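Side-chain contacts in polyprenyl synthetase (Zymomonas mobilis subsp. mobilis, PDB 4KKM), which probably joins isopentenyl diphosphate to allylic diphosphates to build longer trans-prenyl diphosphates, as FPP/GGPP synthases do with the help of magnesium: residues Pro52-Arg55 against Leu56-Met60; His101-Ser104 against Leu105-Asp109; Ala128-Asp131 against Ala132-Val135; Gln166-Ala169 against Ile170-Lys174. All blocks are in the same frame, centred on the assembly; numbering follows the deposited sequence.

Contact 1: residues Pro52-Arg55 against Leu56-Met60; sequences PRRR and LVEAM. With ACT (acetate ion), chain E.
R54 and E58 face each other one turn apart at the start of helix 54-64, an i to i+4 salt bridge laid over the first turn of a helix in this mainly helical isoprenoid synthase fold. Followed outward from its CB, which lies against the carbonyl oxygen of R54, E58 first brings CG to 3.4 Å from that same R54 O. CD then packs against the aliphatic CG of R54. At the tip the oxygens part: OE2 takes a weak bond from R54 NE, 3.3 Å long and bent to 139° at the hydrogen, while OE1 is hydrogen-bonded to a glycerol molecule. The arginine chain runs extended with its CG anti to the backbone N (chi1 -175°), which lays CG, CD and NE beside the acid; the guanidinium and carboxylate planes are turned 52° apart, so the two groups do not pair flat. An alanine in place of E58 is likely to leave R54 NE without its acidic mate and to take away the carboxylate carbon that packs on R54 CG. Beneath the pair, E58 N donates to R54 O at 2.9 Å, and A59 N to R55 O. R55 points its own extended chain elsewhere, making a salt bridge to D130, and its NH1 meets an acetate oxygen, OXT, at 3.2 Å near the guanidinium plane. R53 turns to D51 and to D175 of the second subunit. Before the first full turn closes, one water joins the chain to itself, donating to P52 O at 2.7 Å and accepting from L56 N at 3.0 Å.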
loop_
_atom_site.group_PDB
_atom_site.type_symbol
_atom_site.label_atom_id
_atom_site.label_comp_id
_atom_site.label_asym_id
_atom_site.label_seq_id
_atom_site.Cartn_x
_atom_site.Cartn_y
_atom_site.Cartn_z
ATOM N N PRO B 52 -20.498 -7.458 5.489
ATOM C CA PRO B 52 -19.543 -8.577 5.490
ATOM C C PRO B 52 -18.051 -8.224 5.533
ATOM O O PRO B 52 -17.230 -9.139 5.482
ATOM C CB PRO B 52 -19.893 -9.339 4.202
ATOM C CG PRO B 52 -21.345 -9.034 3.980
ATOM C CD PRO B 52 -21.487 -7.592 4.399
ATOM N N ARG B 53 -17.698 -6.945 5.634
ATOM C CA ARG B 53 -16.305 -6.569 5.870
ATOM C C ARG B 53 -15.903 -6.790 7.327
ATOM O O ARG B 53 -14.773 -6.487 7.715
ATOM C CB ARG B 53 -16.060 -5.108 5.498
ATOM C CG ARG B 53 -16.160 -4.810 4.005
ATOM C CD ARG B 53 -16.025 -3.326 3.781
ATOM N NE ARG B 53 -17.093 -2.613 4.474
ATOM C CZ ARG B 53 -17.049 -1.321 4.771
ATOM N NH1 ARG B 53 -15.981 -0.605 4.442
ATOM N NH2 ARG B 53 -18.066 -0.750 5.401
ATOM N N ARG B 54 -16.826 -7.314 8.128
ATOM C CA ARG B 54 -16.580 -7.490 9.556
ATOM C C ARG B 54 -15.260 -8.215 9.842
ATOM O O ARG B 54 -14.427 -7.732 10.612
ATOM C CB ARG B 54 -17.742 -8.236 10.212
ATOM C CG ARG B 54 -17.621 -8.342 11.724
ATOM C CD ARG B 54 -18.885 -8.954 12.320
ATOM N NE ARG B 54 -18.920 -8.809 13.772
ATOM C CZ ARG B 54 -19.869 -9.326 14.545
ATOM N NH1 ARG B 54 -19.827 -9.154 15.862
ATOM N NH2 ARG B 54 -20.859 -10.022 14.000
ATOM N N ARG B 55 -15.072 -9.361 9.199
ATOM C CA ARG B 55 -13.912 -10.206 9.460
ATOM C C ARG B 55 -12.619 -9.495 9.092
ATOM O O ARG B 55 -11.632 -9.559 9.826
ATOM C CB ARG B 55 -14.030 -11.519 8.684
ATOM C CG ARG B 55 -12.937 -12.534 8.988
ATOM C CD ARG B 55 -13.177 -13.828 8.212
ATOM N NE ARG B 55 -12.327 -14.928 8.665
ATOM C CZ ARG B 55 -12.644 -15.774 9.641
ATOM N NH1 ARG B 55 -13.800 -15.653 10.285
ATOM N NH2 ARG B 55 -11.807 -16.748 9.971
ATOM N N LEU B 56 -12.627 -8.816 7.951
ATOM C CA LEU B 56 -11.452 -8.072 7.515
ATOM C C LEU B 56 -10.995 -7.075 8.581
ATOM O O LEU B 56 -9.829 -7.059 8.991
ATOM C CB LEU B 56 -11.750 -7.330 6.210
ATOM C CG LEU B 56 -10.697 -6.282 5.824
ATOM C CD1 LEU B 56 -9.372 -6.939 5.426
ATOM C CD2 LEU B 56 -11.215 -5.394 4.696
ATOM N N VAL B 57 -11.921 -6.245 9.037
ATOM C CA VAL B 57 -11.580 -5.214 10.011
ATOM C C VAL B 57 -11.222 -5.832 11.367
ATOM O O VAL B 57 -10.342 -5.338 12.071
ATOM C CB VAL B 57 -12.717 -4.168 10.144
ATOM C CG1 VAL B 57 -12.366 -3.108 11.175
ATOM C CG2 VAL B 57 -13.000 -3.527 8.785
ATOM N N GLU B 58 -11.888 -6.923 11.740
ATOM C CA GLU B 58 -11.518 -7.592 12.987
ATOM C C GLU B 58 -10.101 -8.175 12.891
ATOM O O GLU B 58 -9.361 -8.170 13.874
ATOM C CB GLU B 58 -12.559 -8.643 13.405
ATOM C CG GLU B 58 -13.828 -8.005 13.954
ATOM C CD GLU B 58 -14.919 -9.004 14.292
ATOM O OE1 GLU B 58 -14.858 -10.155 13.808
ATOM O OE2 GLU B 58 -15.840 -8.627 15.046
ATOM N N ALA B 59 -9.722 -8.637 11.698
ATOM C CA ALA B 59 -8.363 -9.122 11.456
ATOM C C ALA B 59 -7.348 -7.984 11.540
ATOM O O ALA B 59 -6.261 -8.140 12.114
ATOM C CB ALA B 59 -8.272 -9.829 10.088
ATOM N N MET B 60 -7.704 -6.840 10.970
ATOM C CA MET B 60 -6.840 -5.663 11.035
ATOM C C MET B 60 -6.638 -5.240 12.488
ATOM O O MET B 60 -5.521 -4.933 12.909
ATOM C CB MET B 60 -7.425 -4.507 10.216
ATOM C CG MET B 60 -7.461 -4.760 8.703
ATOM S SD MET B 60 -8.428 -3.529 7.800
ATOM C CE MET B 60 -7.285 -2.127 7.785
HETATM C C ACT E . -16.876 -13.514 11.698
HETATM O O ACT E . -16.779 -14.225 12.729
HETATM O OXT ACT E . -15.809 -13.262 11.076
HETATM C CH3 ACT E . -18.207 -12.987 11.245
HETATM O O HOH W 1 -14.549 -9.521 5.788
#

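Contact 2: residues His101-Ser104 against Leu105-Asp109; sequences HVYS and LIHDD. With CA (calcium ion), chain D.
The C-terminal turns of helix 87-109 lead into the first aspartate-rich motif of the trans-prenyltransferases, whose first acid, D108, binds the calcium ion. Three i to i+4 pairs run along this helix. H101 receives L105 over one face of its imidazole: CD1 of the leucine sits 4.1 Å from the ring centroid, a CH-pi contact. On another side, Y103 turns the edge of its ring onto the face of H107 in a T-shaped stack, centroids 5.3 Å apart and planes at 88°. H107 is held in this pose from both nitrogens, NE2 donating to V135 O and ND1 bonded to D139 of the second subunit. V102 CG1 and I106 CD1 meet more loosely at 4.2 Å, with A63 of helix 54-64 packed on both residues. S104 folds its OG back between the backbone N and the carbonyl carbon (chi1 79°), from where it donates to H101 O at 2.6 Å; that oxygen also accepts from L105 N, so two donors grip it. D108 swings its carboxylate away from the helix toward the metal, which D114 shares, and D108 OD1 binds the calcium at 2.4 Å.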
loop_
_atom_site.group_PDB
_atom_site.type_symbol
_atom_site.label_atom_id
_atom_site.label_comp_id
_atom_site.label_asym_id
_atom_site.label_seq_id
_atom_site.Cartn_x
_atom_site.Cartn_y
_atom_site.Cartn_z
ATOM N N HIS B 101 4.527 -1.486 9.258
ATOM C CA HIS B 101 5.219 -2.518 10.020
ATOM C C HIS B 101 4.295 -3.706 10.290
ATOM O O HIS B 101 4.663 -4.859 10.062
ATOM C CB HIS B 101 5.741 -1.939 11.337
ATOM C CG HIS B 101 6.365 -2.954 12.241
ATOM N ND1 HIS B 101 7.448 -3.723 11.873
ATOM C CD2 HIS B 101 6.060 -3.329 13.512
ATOM C CE1 HIS B 101 7.783 -4.524 12.869
ATOM N NE2 HIS B 101 6.952 -4.302 13.874
ATOM N N VAL B 102 3.089 -3.418 10.770
ATOM C CA VAL B 102 2.149 -4.477 11.122
ATOM C C VAL B 102 1.729 -5.277 9.888
ATOM O O VAL B 102 1.724 -6.506 9.921
ATOM C CB VAL B 102 0.923 -3.924 11.873
ATOM C CG1 VAL B 102 -0.204 -4.967 11.936
ATOM C CG2 VAL B 102 1.334 -3.465 13.270
ATOM N N TYR B 103 1.395 -4.593 8.794
ATOM C CA TYR B 103 1.022 -5.322 7.579
ATOM C C TYR B 103 2.186 -6.222 7.147
ATOM O O TYR B 103 1.974 -7.350 6.703
ATOM C CB TYR B 103 0.540 -4.388 6.438
ATOM C CG TYR B 103 1.480 -4.333 5.231
ATOM C CD1 TYR B 103 1.560 -5.398 4.335
ATOM C CD2 TYR B 103 2.276 -3.214 4.985
ATOM C CE1 TYR B 103 2.430 -5.375 3.255
ATOM C CE2 TYR B 103 3.151 -3.174 3.885
ATOM C CZ TYR B 103 3.215 -4.268 3.025
ATOM O OH TYR B 103 4.063 -4.277 1.935
ATOM N N SER B 104 3.417 -5.734 7.289
ATOM C CA SER B 104 4.573 -6.511 6.851
ATOM C C SER B 104 4.719 -7.807 7.641
ATOM O O SER B 104 5.112 -8.833 7.091
ATOM C CB SER B 104 5.867 -5.699 6.942
ATOM O OG SER B 104 6.358 -5.648 8.273
ATOM N N LEU B 105 4.406 -7.748 8.931
ATOM C CA LEU B 105 4.443 -8.931 9.793
ATOM C C LEU B 105 3.344 -9.915 9.404
ATOM O O LEU B 105 3.561 -11.126 9.375
ATOM C CB LEU B 105 4.261 -8.531 11.258
ATOM C CG LEU B 105 5.338 -7.655 11.909
ATOM C CD1 LEU B 105 4.887 -7.260 13.306
ATOM C CD2 LEU B 105 6.690 -8.377 11.947
ATOM N N ILE B 106 2.161 -9.387 9.107
ATOM C CA ILE B 106 1.048 -10.243 8.693
ATOM C C ILE B 106 1.417 -11.043 7.451
ATOM O O ILE B 106 1.238 -12.265 7.399
ATOM C CB ILE B 106 -0.219 -9.430 8.373
ATOM C CG1 ILE B 106 -0.687 -8.631 9.590
ATOM C CG2 ILE B 106 -1.339 -10.360 7.882
ATOM C CD1 ILE B 106 -1.918 -7.776 9.280
ATOM N N HIS B 107 1.948 -10.352 6.450
ATOM C CA HIS B 107 2.331 -11.024 5.218
ATOM C C HIS B 107 3.560 -11.925 5.403
ATOM O O HIS B 107 3.682 -12.954 4.745
ATOM C CB HIS B 107 2.531 -10.012 4.087
ATOM C CG HIS B 107 1.243 -9.497 3.509
ATOM N ND1 HIS B 107 1.201 -8.713 2.376
ATOM C CD2 HIS B 107 -0.041 -9.680 3.893
ATOM C CE1 HIS B 107 -0.061 -8.421 2.095
ATOM N NE2 HIS B 107 -0.836 -8.998 2.995
ATOM N N ASP B 108 4.454 -11.551 6.313
ATOM C CA ASP B 108 5.658 -12.347 6.559
ATOM C C ASP B 108 5.364 -13.661 7.290
ATOM O O ASP B 108 6.063 -14.652 7.101
ATOM C CB ASP B 108 6.693 -11.535 7.342
ATOM C CG ASP B 108 8.041 -12.231 7.428
ATOM O OD1 ASP B 108 8.709 -12.369 6.379
ATOM O OD2 ASP B 108 8.428 -12.637 8.545
ATOM N N ASP B 109 4.335 -13.664 8.132
ATOM C CA ASP B 109 4.016 -14.839 8.938
ATOM C C ASP B 109 3.334 -15.943 8.133
ATOM O O ASP B 109 3.337 -17.101 8.545
ATOM C CB ASP B 109 3.141 -14.457 10.138
ATOM C CG ASP B 109 3.899 -13.655 11.184
ATOM O OD1 ASP B 109 5.138 -13.809 11.266
ATOM O OD2 ASP B 109 3.257 -12.875 11.923
HETATM CA CA CA D . 10.713 -13.765 6.454
#

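Contact 3: residues Ala128-Asp131 against Ala132-Val135; sequences AFDD and ASAV
The carboxylate of D130 meets S133 through a single oxygen, OD1, with both donors approaching from the same face of its plane. S133 N comes in nearly in line with the C-O bond at 2.8 Å, whereas S133 OG, also 2.8 Å from OD1, donates from above the plane, 36° out of it. F129 sends its ring away from the turn toward A59 and R55, and of its side chain it is CB that packs here, 3.9 Å from S133 CB. D130 is the N-cap of helix 131-150: its CG lies between the backbone N and the carbonyl carbon (chi1 46°), which brings OD1 over the first turn and lets it take up the amide hydrogen of S133, where no preceding turn supplies a carbonyl four residues back. The backbone ladder begins with A134 N to D130 O at 3.1 Å and continues with V135 N to D131 O. The second oxygen, OD2, carries a salt bridge to R55, so the cap also ties this helix start to helix 54-64. On its other sides A134 rests on V125 and H126 of helix 125-128, while A132 and S133 pack against L185 of the second subunit.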
loop_
_atom_site.group_PDB
_atom_site.type_symbol
_atom_site.label_atom_id
_atom_site.label_comp_id
_atom_site.label_asym_id
_atom_site.label_seq_id
_atom_site.Cartn_x
_atom_site.Cartn_y
_atom_site.Cartn_z
ATOM N N ALA B 128 -5.382 -17.375 13.552
ATOM C CA ALA B 128 -6.587 -16.954 14.262
ATOM C C ALA B 128 -7.751 -16.764 13.290
ATOM O O ALA B 128 -8.914 -16.957 13.643
ATOM C CB ALA B 128 -6.324 -15.666 15.035
ATOM N N PHE B 129 -7.425 -16.389 12.061
ATOM C CA PHE B 129 -8.442 -16.175 11.038
ATOM C C PHE B 129 -8.294 -17.220 9.935
ATOM O O PHE B 129 -8.737 -18.357 10.094
ATOM C CB PHE B 129 -8.360 -14.739 10.496
ATOM C CG PHE B 129 -8.765 -13.692 11.507
ATOM C CD1 PHE B 129 -7.882 -13.292 12.507
ATOM C CD2 PHE B 129 -10.031 -13.126 11.475
ATOM C CE1 PHE B 129 -8.251 -12.345 13.457
ATOM C CE2 PHE B 129 -10.408 -12.174 12.414
ATOM C CZ PHE B 129 -9.513 -11.784 13.412
ATOM N N ASP B 130 -7.664 -16.834 8.832
ATOM C CA ASP B 130 -7.349 -17.750 7.737
ATOM C C ASP B 130 -6.374 -17.057 6.791
ATOM O O ASP B 130 -6.100 -15.872 6.953
ATOM C CB ASP B 130 -8.611 -18.180 6.992
ATOM C CG ASP B 130 -9.521 -17.011 6.670
ATOM O OD1 ASP B 130 -9.138 -16.172 5.830
ATOM O OD2 ASP B 130 -10.623 -16.934 7.256
ATOM N N ASP B 131 -5.853 -17.797 5.814
ATOM C CA ASP B 131 -4.821 -17.269 4.924
ATOM C C ASP B 131 -5.319 -16.069 4.124
ATOM O O ASP B 131 -4.637 -15.047 4.025
ATOM C CB ASP B 131 -4.305 -18.357 3.975
ATOM C CG ASP B 131 -3.561 -19.469 4.704
ATOM O OD1 ASP B 131 -3.162 -19.257 5.867
ATOM O OD2 ASP B 131 -3.372 -20.550 4.109
ATOM N N ALA B 132 -6.515 -16.184 3.560
ATOM C CA ALA B 132 -7.053 -15.090 2.757
ATOM C C ALA B 132 -7.232 -13.815 3.577
ATOM O O ALA B 132 -6.957 -12.710 3.102
ATOM C CB ALA B 132 -8.368 -15.508 2.117
ATOM N N SER B 133 -7.693 -13.968 4.813
ATOM C CA SER B 133 -7.881 -12.814 5.679
ATOM C C SER B 133 -6.547 -12.145 6.014
ATOM O O SER B 133 -6.486 -10.937 6.205
ATOM C CB SER B 133 -8.616 -13.217 6.961
ATOM O OG SER B 133 -9.949 -13.619 6.677
ATOM N N ALA B 134 -5.484 -12.935 6.106
ATOM C CA ALA B 134 -4.164 -12.373 6.365
ATOM C C ALA B 134 -3.684 -11.573 5.160
ATOM O O ALA B 134 -3.130 -10.490 5.306
ATOM C CB ALA B 134 -3.165 -13.471 6.722
ATOM N N VAL B 135 -3.891 -12.111 3.964
ATOM C CA VAL B 135 -3.521 -11.379 2.756
ATOM C C VAL B 135 -4.239 -10.021 2.715
ATOM O O VAL B 135 -3.602 -8.978 2.569
ATOM C CB VAL B 135 -3.852 -12.182 1.483
ATOM C CG1 VAL B 135 -3.607 -11.336 0.235
ATOM C CG2 VAL B 135 -3.038 -13.478 1.440
#

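Contact 4: residues Gln166-Ala169 against Ile170-Lys174; sequences QALA and IASGK
S172 OG reaches back one turn to the carbonyl oxygen of L168, donating a bond of 2.7 Å at the C-terminal end of helix 158-172. OG sits above the carbonyl plane, 36° out of it, and lies beside its own backbone N (chi1 -59°). S172 N also donates to L168 O, weakly, at 2.9 Å and only 120°, so one oxygen takes both hydrogens. The same hydroxyl lies 3.6 Å from L168 CD1. Earlier on the helix, Q166 and I170 run side by side in the same direction, with I170 CD1 3.8 Å from Q166 CG. The regular backbone bond from I170 N to Q166 O runs alongside. The last turn frays: A169 O receives two weak bonds, from S172 N at 3.4 Å and from G173 N at 3.2 Å, and G173 leaves helical geometry. Farther out, L168 is wedged among I97 and I100 of helix 87-109, F146 of helix 131-150 and F213 of helix 208-221, while A169 and I170 pack on A143 and E147 of the second subunit. Swapping S172 for alanine would probably leave L168 O, within this turn, with just the weak, bent bond from the backbone amide. Chemically, then, the serine hydroxyl probably makes up for poor amide geometry, supplying a short bond to the carbonyl of a buried leucine just where the helical ladder gives out.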
loop_
_atom_site.group_PDB
_atom_site.type_symbol
_atom_site.label_atom_id
_atom_site.label_comp_id
_atom_site.label_asym_id
_atom_site.label_seq_id
_atom_site.Cartn_x
_atom_site.Cartn_y
_atom_site.Cartn_z
ATOM N N GLN B 166 5.620 10.701 0.251
ATOM C CA GLN B 166 6.683 10.260 -0.649
ATOM C C GLN B 166 7.730 9.418 0.079
ATOM O O GLN B 166 8.132 8.357 -0.404
ATOM C CB GLN B 166 7.366 11.444 -1.339
ATOM C CG GLN B 166 8.514 11.000 -2.226
ATOM C CD GLN B 166 8.837 11.992 -3.326
ATOM O OE1 GLN B 166 8.751 13.206 -3.131
ATOM N NE2 GLN B 166 9.204 11.477 -4.496
ATOM N N ALA B 167 8.160 9.895 1.244
ATOM C CA ALA B 167 9.150 9.174 2.043
ATOM C C ALA B 167 8.639 7.801 2.459
ATOM O O ALA B 167 9.370 6.819 2.395
ATOM C CB ALA B 167 9.551 9.988 3.271
ATOM N N LEU B 168 7.381 7.724 2.892
ATOM C CA LEU B 168 6.831 6.432 3.282
ATOM C C LEU B 168 6.747 5.446 2.107
ATOM O O LEU B 168 7.074 4.265 2.258
ATOM C CB LEU B 168 5.463 6.590 3.945
ATOM C CG LEU B 168 4.927 5.262 4.496
ATOM C CD1 LEU B 168 5.846 4.750 5.603
ATOM C CD2 LEU B 168 3.489 5.386 4.983
ATOM N N ALA B 169 6.314 5.922 0.939
ATOM C CA ALA B 169 6.141 5.036 -0.217
ATOM C C ALA B 169 7.475 4.469 -0.677
ATOM O O ALA B 169 7.583 3.290 -1.023
ATOM C CB ALA B 169 5.435 5.757 -1.368
ATOM N N ILE B 170 8.496 5.318 -0.671
ATOM C CA ILE B 170 9.844 4.871 -1.004
ATOM C C ILE B 170 10.356 3.887 0.050
ATOM O O ILE B 170 10.895 2.827 -0.284
ATOM C CB ILE B 170 10.799 6.067 -1.135
ATOM C CG1 ILE B 170 10.385 6.935 -2.332
ATOM C CG2 ILE B 170 12.240 5.591 -1.269
ATOM C CD1 ILE B 170 11.143 8.259 -2.420
ATOM N N ALA B 171 10.151 4.217 1.322
ATOM C CA ALA B 171 10.611 3.351 2.413
ATOM C C ALA B 171 9.887 2.002 2.469
ATOM O O ALA B 171 10.392 1.040 3.058
ATOM C CB ALA B 171 10.467 4.064 3.754
ATOM N N SER B 172 8.704 1.938 1.874
ATOM C CA SER B 172 7.862 0.751 2.010
ATOM C C SER B 172 7.969 -0.238 0.845
ATOM O O SER B 172 7.682 -1.422 1.017
ATOM C CB SER B 172 6.392 1.156 2.224
ATOM O OG SER B 172 6.263 1.960 3.393
ATOM N N GLY B 173 8.381 0.243 -0.327
ATOM C CA GLY B 173 8.253 -0.534 -1.551
ATOM C C GLY B 173 9.510 -1.269 -1.988
ATOM O O GLY B 173 10.313 -1.689 -1.164
ATOM N N LYS B 174 9.675 -1.406 -3.301
ATOM C CA LYS B 174 10.792 -2.155 -3.886
ATOM C C LYS B 174 12.162 -1.563 -3.530
ATOM O O LYS B 174 13.179 -2.256 -3.571
ATOM C CB LYS B 174 10.639 -2.190 -5.409
ATOM C CG LYS B 174 10.783 -0.817 -6.068
ATOM C CD LYS B 174 10.534 -0.875 -7.572
ATOM C CE LYS B 174 10.490 0.520 -8.197
ATOM N NZ LYS B 174 11.836 1.170 -8.145
#

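How the contacts relate
Contacts 1 and 3 join most directly, their centres 10 Å apart: R55 NH2 meets D130 OD2 at 3.0 Å, and F129 CZ lies 3.5 Å from A59 CA. Contact 3 in turn touches contact 2, their centres 12 Å apart, where H107 NE2 lies 2.8 Å from V135 O. Helix 87-109 runs on to the metal site, which of the four contacts only contact 2 enters; the side chain of A134 in contact 3 is about 10 Å from that of D108. Contact 4 stands apart, about 5 Å from contact 2 at the nearest atoms, yet its K174 O accepts a hydrogen bond from R53 NH1 of the second subunit, which belongs to that subunit's copy of contact 1.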